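Side-chain contacts in hypothetical protein ST1511 (Sulfolobus tokodaii, PDB 2EKM), which is of unknown function but belongs to the adenosine-specific kinase family, is named as an adenosine monophosphate-protein transferase, and assembles from three copies: residues Tyr33-Ser38 with Leu97-Asn102; Phe49-Ala52 with Ile58-Asp61; Gln72-Lys77 with Val85-Asn90. One frame throughout, in Å; residues are numbered along the deposited sequence.

Contact 1 (Tyr33-Ser38 with Leu97-Asn102); sequences YETLAS and LNRIKN
Arg99 reaches from helix 93-101 across to the C-terminal end of helix 28-37, where Thr35 and Ser38 receive it; the two helices lie side by side on one face of the five-stranded antiparallel sheet. Thr35 and Arg99 point at each other's helix and pass alongside. With the Thr35 hydroxyl anti to the backbone N (chi1 -159°), OG1 lies against the aliphatic base of the arginine, 3.3 Å from Arg99 CB. Beyond that point the chain of Arg99 is extended from CG to NE and carries the guanidinium to the C-terminal end of the helix, where a positive charge is probably favourable. Arg99 NH1 is shared between two acceptors: a weak, bent bond to Thr35 O at 2.9 Å and a straighter one to Ser38 OG at 3.2 Å, the latter hydroxyl lying 20° out of the guanidinium plane. Ser38, the first residue to leave helical geometry, turns OG back over its own backbone, between N and the carbonyl carbon (chi1 60°), and gives its proton to Glu34 O, which Ser38 N approaches from the opposite face. Cut back to an alanine here, Arg99 would probably no longer supply a donor to Thr35 O and Ser38 OG. A water also bridges the helices nearer the base of the arginine, 2.8 Å from Thr35 OG1 and donating to Arg99 O at 2.6 Å.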
loop_
_atom_site.group_PDB
_atom_site.type_symbol
_atom_site.label_atom_id
_atom_site.label_comp_id
_atom_site.label_asym_id
_atom_site.label_seq_id
_atom_site.Cartn_x
_atom_site.Cartn_y
_atom_site.Cartn_z
ATOM N N TYR A 33 15.978 11.389 -2.240
ATOM C CA TYR A 33 17.151 11.768 -3.020
ATOM C C TYR A 33 18.353 10.934 -2.590
ATOM O O TYR A 33 19.071 10.384 -3.424
ATOM C CB TYR A 33 17.489 13.256 -2.826
ATOM C CG TYR A 33 18.828 13.621 -3.434
ATOM C CD1 TYR A 33 18.943 13.928 -4.791
ATOM C CD2 TYR A 33 19.998 13.550 -2.673
ATOM C CE1 TYR A 33 20.188 14.145 -5.382
ATOM C CE2 TYR A 33 21.251 13.761 -3.253
ATOM C CZ TYR A 33 21.337 14.055 -4.606
ATOM O OH TYR A 33 22.571 14.232 -5.181
ATOM N N GLU A 34 18.564 10.849 -1.279
ATOM C CA GLU A 34 19.683 10.104 -0.726
ATOM C C GLU A 34 19.707 8.619 -1.067
ATOM O O GLU A 34 20.735 8.096 -1.493
ATOM C CB GLU A 34 19.721 10.282 0.796
ATOM C CG GLU A 34 20.242 11.639 1.236
ATOM C CD GLU A 34 20.190 11.843 2.742
ATOM O OE1 GLU A 34 20.351 10.858 3.493
ATOM O OE2 GLU A 34 20.005 12.995 3.176
ATOM N N THR A 35 18.579 7.937 -0.890
ATOM C CA THR A 35 18.538 6.510 -1.162
ATOM C C THR A 35 18.696 6.190 -2.653
ATOM O O THR A 35 19.243 5.146 -3.014
ATOM C CB THR A 35 17.237 5.879 -0.587
ATOM O OG1 THR A 35 17.423 4.464 -0.430
ATOM C CG2 THR A 35 16.044 6.156 -1.500
ATOM N N LEU A 36 18.227 7.084 -3.521
ATOM C CA LEU A 36 18.371 6.875 -4.957
ATOM C C LEU A 36 19.827 7.136 -5.361
ATOM O O LEU A 36 20.418 6.366 -6.119
ATOM C CB LEU A 36 17.429 7.806 -5.733
ATOM C CG LEU A 36 15.937 7.490 -5.558
ATOM C CD1 LEU A 36 15.073 8.540 -6.249
ATOM C CD2 LEU A 36 15.661 6.102 -6.126
ATOM N N ALA A 37 20.404 8.210 -4.831
ATOM C CA ALA A 37 21.786 8.572 -5.133
ATOM C C ALA A 37 22.768 7.466 -4.753
ATOM O O ALA A 37 23.720 7.201 -5.487
ATOM C CB ALA A 37 22.160 9.871 -4.410
ATOM N N SER A 38 22.540 6.816 -3.614
ATOM C CA SER A 38 23.440 5.752 -3.179
ATOM C C SER A 38 23.030 4.361 -3.660
ATOM O O SER A 38 23.596 3.358 -3.223
ATOM C CB SER A 38 23.590 5.760 -1.648
ATOM O OG SER A 38 22.354 5.562 -0.990
ATOM N N LEU A 97 12.933 -0.036 -5.897
ATOM C CA LEU A 97 11.640 -0.130 -5.235
ATOM C C LEU A 97 11.743 -0.490 -3.752
ATOM O O LEU A 97 11.084 0.132 -2.918
ATOM C CB LEU A 97 10.739 -1.121 -5.976
ATOM C CG LEU A 97 9.228 -0.876 -5.860
ATOM C CD1 LEU A 97 8.892 0.595 -6.112
ATOM C CD2 LEU A 97 8.507 -1.764 -6.868
ATOM N N ASN A 98 12.568 -1.476 -3.408
ATOM C CA ASN A 98 12.695 -1.842 -2.000
ATOM C C ASN A 98 13.300 -0.718 -1.149
ATOM O O ASN A 98 12.923 -0.546 0.012
ATOM C CB ASN A 98 13.492 -3.145 -1.841
ATOM C CG ASN A 98 12.654 -4.379 -2.160
ATOM O OD1 ASN A 98 11.427 -4.325 -2.130
ATOM N ND2 ASN A 98 13.313 -5.494 -2.449
ATOM N N ARG A 99 14.231 0.049 -1.711
ATOM C CA ARG A 99 14.820 1.166 -0.957
ATOM C C ARG A 99 13.730 2.176 -0.628
ATOM O O ARG A 99 13.655 2.694 0.489
ATOM C CB ARG A 99 15.917 1.863 -1.773
ATOM C CG ARG A 99 17.224 1.107 -1.806
ATOM C CD ARG A 99 18.244 1.779 -2.720
ATOM N NE ARG A 99 19.561 1.181 -2.534
ATOM C CZ ARG A 99 20.581 1.783 -1.931
ATOM N NH1 ARG A 99 20.450 3.016 -1.464
ATOM N NH2 ARG A 99 21.720 1.132 -1.762
ATOM N N ILE A 100 12.881 2.446 -1.613
ATOM C CA ILE A 100 11.789 3.398 -1.452
ATOM C C ILE A 100 10.789 2.946 -0.387
ATOM O O ILE A 100 10.354 3.749 0.445
ATOM C CB ILE A 100 11.069 3.623 -2.806
ATOM C CG1 ILE A 100 12.042 4.283 -3.796
ATOM C CG2 ILE A 100 9.826 4.489 -2.608
ATOM C CD1 ILE A 100 11.546 4.326 -5.245
ATOM N N LYS A 101 10.428 1.662 -0.406
ATOM C CA LYS A 101 9.489 1.119 0.577
ATOM C C LYS A 101 10.033 1.320 1.985
ATOM O O LYS A 101 9.271 1.531 2.931
ATOM C CB LYS A 101 9.287 -0.386 0.380
ATOM C CG LYS A 101 8.655 -0.811 -0.920
ATOM C CD LYS A 101 8.774 -2.322 -1.062
ATOM C CE LYS A 101 8.298 -2.799 -2.415
ATOM N NZ LYS A 101 8.513 -4.266 -2.576
ATOM N N ASN A 102 11.356 1.241 2.113
ATOM C CA ASN A 102 12.031 1.367 3.405
ATOM C C ASN A 102 12.282 2.790 3.898
ATOM O O ASN A 102 12.789 2.977 5.004
ATOM C CB ASN A 102 13.360 0.603 3.366
ATOM C CG ASN A 102 13.177 -0.875 3.055
ATOM O OD1 ASN A 102 14.146 -1.593 2.802
ATOM N ND2 ASN A 102 11.934 -1.338 3.075
HETATM O O HOH W 1 15.912 3.346 1.638
#

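Contact 2 (Phe49-Ala52 with Ile58-Asp61); sequences FCEA and IRWD
Glu51 lays its carboxylate against the edge of the Arg59 guanidinium, forming a salt bridge just beyond the paired part of the hairpin made by strands 44-50 and 57-62. The closest pair is Glu51 OE1 and Arg59 NH2 at 3.0 Å, a bond close to the guanidinium plane that meets OE1 on its syn side but 32° out of the carboxylate plane; weaker bonds run from NE to OE1 and from NH2 to OE2. The two flat groups are turned 71° apart rather than coplanar. Leu57 N also bonds to Glu51 OE1, which helps to fix the carboxylate. Arg59 bends at its second torsion (chi2 -58°), which brings the guanidinium to the extended glutamate. Its far nitrogen, NH1, pairs with Glu143 of the third subunit, so the buried cation is held between carboxylates of two chains. On the paired strands themselves, Phe49 and Arg59 form an antiparallel hydrogen-bonded pair, with Phe49 N to Arg59 O at 2.7 Å and Arg59 N to Phe49 O at 2.8 Å. Next along, Cys50 and Ile58 are a non-hydrogen-bonded pair whose side chains share the other face, Cys50 SG resting 3.5 Å from Ile58 CD1: a small thiol and a branched aliphatic chain, both suited to burial. Ala75 and Leu76 of helix 65-78 cover Ile58, Phe49 and Arg59 pack on Val29 of helix 28-37, and Ile58 extends the sheet by parallel pairing with a strand of the third subunit.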
loop_
_atom_site.group_PDB
_atom_site.type_symbol
_atom_site.label_atom_id
_atom_site.label_comp_id
_atom_site.label_asym_id
_atom_site.label_seq_id
_atom_site.Cartn_x
_atom_site.Cartn_y
_atom_site.Cartn_z
ATOM N N PHE A 49 7.444 16.056 -4.472
ATOM C CA PHE A 49 6.653 15.738 -3.284
ATOM C C PHE A 49 5.644 16.848 -2.996
ATOM O O PHE A 49 6.000 18.025 -2.946
ATOM C CB PHE A 49 7.577 15.553 -2.074
ATOM C CG PHE A 49 6.849 15.412 -0.765
ATOM C CD1 PHE A 49 6.031 14.308 -0.519
ATOM C CD2 PHE A 49 6.986 16.380 0.227
ATOM C CE1 PHE A 49 5.365 14.173 0.697
ATOM C CE2 PHE A 49 6.323 16.255 1.449
ATOM C CZ PHE A 49 5.512 15.153 1.686
ATOM N N CYS A 50 4.390 16.467 -2.792
ATOM C CA CYS A 50 3.338 17.439 -2.529
ATOM C C CYS A 50 3.153 17.814 -1.060
ATOM O O CYS A 50 2.408 17.156 -0.331
ATOM C CB CYS A 50 2.005 16.940 -3.091
ATOM S SG CYS A 50 1.945 16.774 -4.900
ATOM N N GLU A 51 3.838 18.868 -0.626
ATOM C CA GLU A 51 3.691 19.349 0.745
ATOM C C GLU A 51 2.196 19.665 0.858
ATOM O O GLU A 51 1.642 20.363 0.006
ATOM C CB GLU A 51 4.534 20.606 0.943
ATOM C CG GLU A 51 4.302 21.327 2.253
ATOM C CD GLU A 51 5.138 22.584 2.359
ATOM O OE1 GLU A 51 5.198 23.344 1.366
ATOM O OE2 GLU A 51 5.731 22.813 3.429
ATOM N N ALA A 52 1.546 19.159 1.901
ATOM C CA ALA A 52 0.101 19.333 2.048
ATOM C C ALA A 52 -0.383 20.384 3.040
ATOM O O ALA A 52 -1.587 20.494 3.292
ATOM C CB ALA A 52 -0.533 17.979 2.385
ATOM N N ILE A 58 5.259 22.135 -4.232
ATOM C CA ILE A 58 5.788 20.889 -4.772
ATOM C C ILE A 58 7.274 20.965 -4.434
ATOM O O ILE A 58 7.976 21.850 -4.927
ATOM C CB ILE A 58 5.659 20.812 -6.314
ATOM C CG1 ILE A 58 4.186 20.824 -6.739
ATOM C CG2 ILE A 58 6.366 19.564 -6.827
ATOM C CD1 ILE A 58 3.406 19.596 -6.346
ATOM N N ARG A 59 7.745 20.060 -3.582
ATOM C CA ARG A 59 9.150 20.042 -3.196
ATOM C C ARG A 59 9.866 19.068 -4.121
ATOM O O ARG A 59 9.333 18.006 -4.441
ATOM C CB ARG A 59 9.283 19.610 -1.738
ATOM C CG ARG A 59 8.466 20.467 -0.787
ATOM C CD ARG A 59 8.861 21.933 -0.884
ATOM N NE ARG A 59 8.167 22.747 0.110
ATOM C CZ ARG A 59 8.713 23.789 0.731
ATOM N NH1 ARG A 59 9.962 24.148 0.459
ATOM N NH2 ARG A 59 8.016 24.463 1.635
ATOM N N TRP A 60 11.076 19.413 -4.546
ATOM C CA TRP A 60 11.770 18.550 -5.488
ATOM C C TRP A 60 13.285 18.527 -5.408
ATOM O O TRP A 60 13.913 19.408 -4.821
ATOM C CB TRP A 60 11.378 18.956 -6.908
ATOM C CG TRP A 60 11.635 20.419 -7.168
ATOM C CD1 TRP A 60 10.777 21.458 -6.938
ATOM C CD2 TRP A 60 12.856 21.005 -7.639
ATOM N NE1 TRP A 60 11.388 22.657 -7.234
ATOM C CE2 TRP A 60 12.663 22.407 -7.668
ATOM C CE3 TRP A 60 14.093 20.483 -8.038
ATOM C CZ2 TRP A 60 13.664 23.295 -8.084
ATOM C CZ3 TRP A 60 15.093 21.369 -8.452
ATOM C CH2 TRP A 60 14.867 22.759 -8.470
ATOM N N ASP A 61 13.854 17.500 -6.030
ATOM C CA ASP A 61 15.298 17.320 -6.114
ATOM C C ASP A 61 15.558 16.206 -7.122
ATOM O O ASP A 61 14.620 15.598 -7.640
ATOM C CB ASP A 61 15.904 16.940 -4.763
ATOM C CG ASP A 61 17.360 17.379 -4.635
ATOM O OD1 ASP A 61 18.089 17.341 -5.648
ATOM O OD2 ASP A 61 17.778 17.756 -3.521
#

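Contact 3 (Gln72-Lys77 with Val85-Asn90); sequences QQTALK and VIYIKN
Thr74 meets Tyr87 hydroxyl to hydroxyl, with OG1 only 2.5 Å from Tyr87 OH and near the plane of the phenol ring, at its edge. This polar pair is buried, and each oxygen has a further partner: Tyr87 OH bonds to Glu11 O, and Thr74 OG1 has a weak bond to Leu70 O one turn back in its own helix. The two branches of Thr74 serve different partners. Its hydroxyl lies beside the backbone N (chi1 -65°), facing the tyrosine, while Thr74 CG2 touches Val85 CG2 at 4.0 Å. The two branched side chains cross at about a right angle, and both methyls of the valine bear on the threonine. Val85 CG2 also packs against Ala75, 4.2 Å from its CB, where the small side chain lets the helix come close: the CA atoms of Ala75 and Val85 are 6.1 Å apart. Threonine suits its place by offering a hydroxyl to Tyr87 and a methyl to Val85; tyrosine is long enough for OH to reach Glu11 O. Further out, Leu67, Leu70 and Ala71 of helix 65-78 touch Tyr87, and Val18 of strand 16-22 touches both Val85 and Tyr87. Segment 72-77 of that helix runs roughly antiparallel to segment 85-89 of strand 83-89, at 150° with the axes 8.3 Å apart, and lies between the five-stranded sheet and the three-stranded one, whose strand 4-10 supplies Val10 against Thr74 and Tyr87.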
loop_
_atom_site.group_PDB
_atom_site.type_symbol
_atom_site.label_atom_id
_atom_site.label_comp_id
_atom_site.label_asym_id
_atom_site.label_seq_id
_atom_site.Cartn_x
_atom_site.Cartn_y
_atom_site.Cartn_z
ATOM N N GLN A 72 7.581 17.022 -11.399
ATOM C CA GLN A 72 6.830 18.210 -10.999
ATOM C C GLN A 72 5.468 18.255 -11.693
ATOM O O GLN A 72 4.433 18.451 -11.054
ATOM C CB GLN A 72 7.622 19.478 -11.353
ATOM C CG GLN A 72 8.875 19.716 -10.499
ATOM C CD GLN A 72 9.736 20.861 -11.021
ATOM O OE1 GLN A 72 10.615 21.366 -10.320
ATOM N NE2 GLN A 72 9.493 21.265 -12.263
ATOM N N GLN A 73 5.481 18.073 -13.008
ATOM C CA GLN A 73 4.259 18.101 -13.803
ATOM C C GLN A 73 3.255 17.044 -13.352
ATOM O O GLN A 73 2.092 17.351 -13.096
ATOM C CB GLN A 73 4.608 17.913 -15.282
ATOM C CG GLN A 73 5.466 19.042 -15.830
ATOM C CD GLN A 73 6.234 18.662 -17.081
ATOM O OE1 GLN A 73 7.033 19.447 -17.585
ATOM N NE2 GLN A 73 6.001 17.455 -17.585
ATOM N N THR A 74 3.710 15.801 -13.251
ATOM C CA THR A 74 2.841 14.716 -12.825
ATOM C C THR A 74 2.287 14.964 -11.420
ATOM O O THR A 74 1.113 14.710 -11.161
ATOM C CB THR A 74 3.594 13.367 -12.887
ATOM O OG1 THR A 74 3.909 13.077 -14.257
ATOM C CG2 THR A 74 2.744 12.233 -12.319
ATOM N N ALA A 75 3.124 15.476 -10.520
ATOM C CA ALA A 75 2.688 15.762 -9.153
ATOM C C ALA A 75 1.593 16.829 -9.144
ATOM O O ALA A 75 0.646 16.759 -8.358
ATOM C CB ALA A 75 3.874 16.228 -8.313
ATOM N N LEU A 76 1.729 17.824 -10.015
ATOM C CA LEU A 76 0.739 18.891 -10.107
ATOM C C LEU A 76 -0.577 18.375 -10.682
ATOM O O LEU A 76 -1.655 18.765 -10.239
ATOM C CB LEU A 76 1.262 20.023 -10.996
ATOM C CG LEU A 76 2.218 21.048 -10.387
ATOM C CD1 LEU A 76 2.806 21.900 -11.501
ATOM C CD2 LEU A 76 1.474 21.925 -9.379
ATOM N N LYS A 77 -0.484 17.507 -11.683
ATOM C CA LYS A 77 -1.672 16.950 -12.322
ATOM C C LYS A 77 -2.472 16.071 -11.364
ATOM O O LYS A 77 -3.700 16.078 -11.383
ATOM C CB LYS A 77 -1.262 16.169 -13.568
ATOM C CG LYS A 77 -0.656 17.064 -14.641
ATOM C CD LYS A 77 0.114 16.281 -15.695
ATOM C CE LYS A 77 -0.777 15.332 -16.467
ATOM N NZ LYS A 77 -0.033 14.719 -17.605
ATOM N N VAL A 85 6.296 11.644 -6.483
ATOM C CA VAL A 85 6.482 11.109 -7.822
ATOM C C VAL A 85 7.967 11.025 -8.131
ATOM O O VAL A 85 8.711 11.981 -7.902
ATOM C CB VAL A 85 5.811 12.013 -8.891
ATOM C CG1 VAL A 85 6.099 11.475 -10.293
ATOM C CG2 VAL A 85 4.310 12.075 -8.652
ATOM N N ILE A 86 8.388 9.875 -8.645
ATOM C CA ILE A 86 9.781 9.656 -9.008
ATOM C C ILE A 86 9.881 9.186 -10.455
ATOM O O ILE A 86 9.143 8.300 -10.885
ATOM C CB ILE A 86 10.448 8.564 -8.130
ATOM C CG1 ILE A 86 10.459 8.983 -6.659
ATOM C CG2 ILE A 86 11.873 8.327 -8.607
ATOM C CD1 ILE A 86 10.962 7.885 -5.724
ATOM N N TYR A 87 10.791 9.800 -11.203
ATOM C CA TYR A 87 11.045 9.421 -12.585
ATOM C C TYR A 87 12.494 8.965 -12.606
ATOM O O TYR A 87 13.357 9.625 -12.028
ATOM C CB TYR A 87 10.863 10.616 -13.525
ATOM C CG TYR A 87 9.440 10.826 -13.984
ATOM C CD1 TYR A 87 8.949 10.172 -15.113
ATOM C CD2 TYR A 87 8.579 11.669 -13.286
ATOM C CE1 TYR A 87 7.635 10.353 -15.534
ATOM C CE2 TYR A 87 7.262 11.856 -13.698
ATOM C CZ TYR A 87 6.799 11.195 -14.823
ATOM O OH TYR A 87 5.498 11.369 -15.231
ATOM N N ILE A 88 12.763 7.837 -13.253
ATOM C CA ILE A 88 14.129 7.330 -13.334
ATOM C C ILE A 88 14.473 6.891 -14.749
ATOM O O ILE A 88 13.599 6.518 -15.528
ATOM C CB ILE A 88 14.366 6.124 -12.379
ATOM C CG1 ILE A 88 13.449 4.958 -12.760
ATOM C CG2 ILE A 88 14.148 6.553 -10.930
ATOM C CD1 ILE A 88 13.681 3.695 -11.944
ATOM N N LYS A 89 15.760 6.944 -15.065
ATOM C CA LYS A 89 16.255 6.505 -16.336
ATOM C C LYS A 89 17.631 5.921 -16.136
ATOM O O LYS A 89 18.305 6.168 -15.143
ATOM C CB LYS A 89 16.329 7.732 -17.241
ATOM C CG LYS A 89 16.402 7.376 -18.723
ATOM C CD LYS A 89 16.801 8.587 -19.564
ATOM C CE LYS A 89 17.308 9.741 -18.695
ATOM N NZ LYS A 89 18.148 10.629 -19.494
ATOM N N ASN A 90 18.074 5.082 -17.068
ATOM C CA ASN A 90 19.364 4.410 -16.947
ATOM C C ASN A 90 19.349 3.540 -15.687
ATOM O O ASN A 90 20.345 3.418 -14.970
ATOM C CB ASN A 90 20.500 5.440 -16.886
ATOM C CG ASN A 90 21.852 4.824 -17.168
ATOM O OD1 ASN A 90 21.960 3.913 -17.985
ATOM N ND2 ASN A 90 22.894 5.325 -16.508
#

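Contact 1 lies at the surface, whereas contacts 2 and 3 are buried, and the chemistry follows. In contact 1 an arginine and a water tie two helices together through polar atoms; contact 2 combines strand pairing with a buried salt bridge; contact 3 is mostly apolar, with one hydroxyl pair. All three bear on the five-stranded sheet, in which strands 44-50 and 83-89, held by contacts 2 and 3, are neighbours; the helices of contact 1 cover the face away from helix 65-78. Ile86 links contacts 1 and 3, its CD1 3.6 Å from Ile100 CD1. Contacts 2 and 3 meet where Ile58 CD1 packs 3.9 Å from Ala75 CB. All three touch the third subunit.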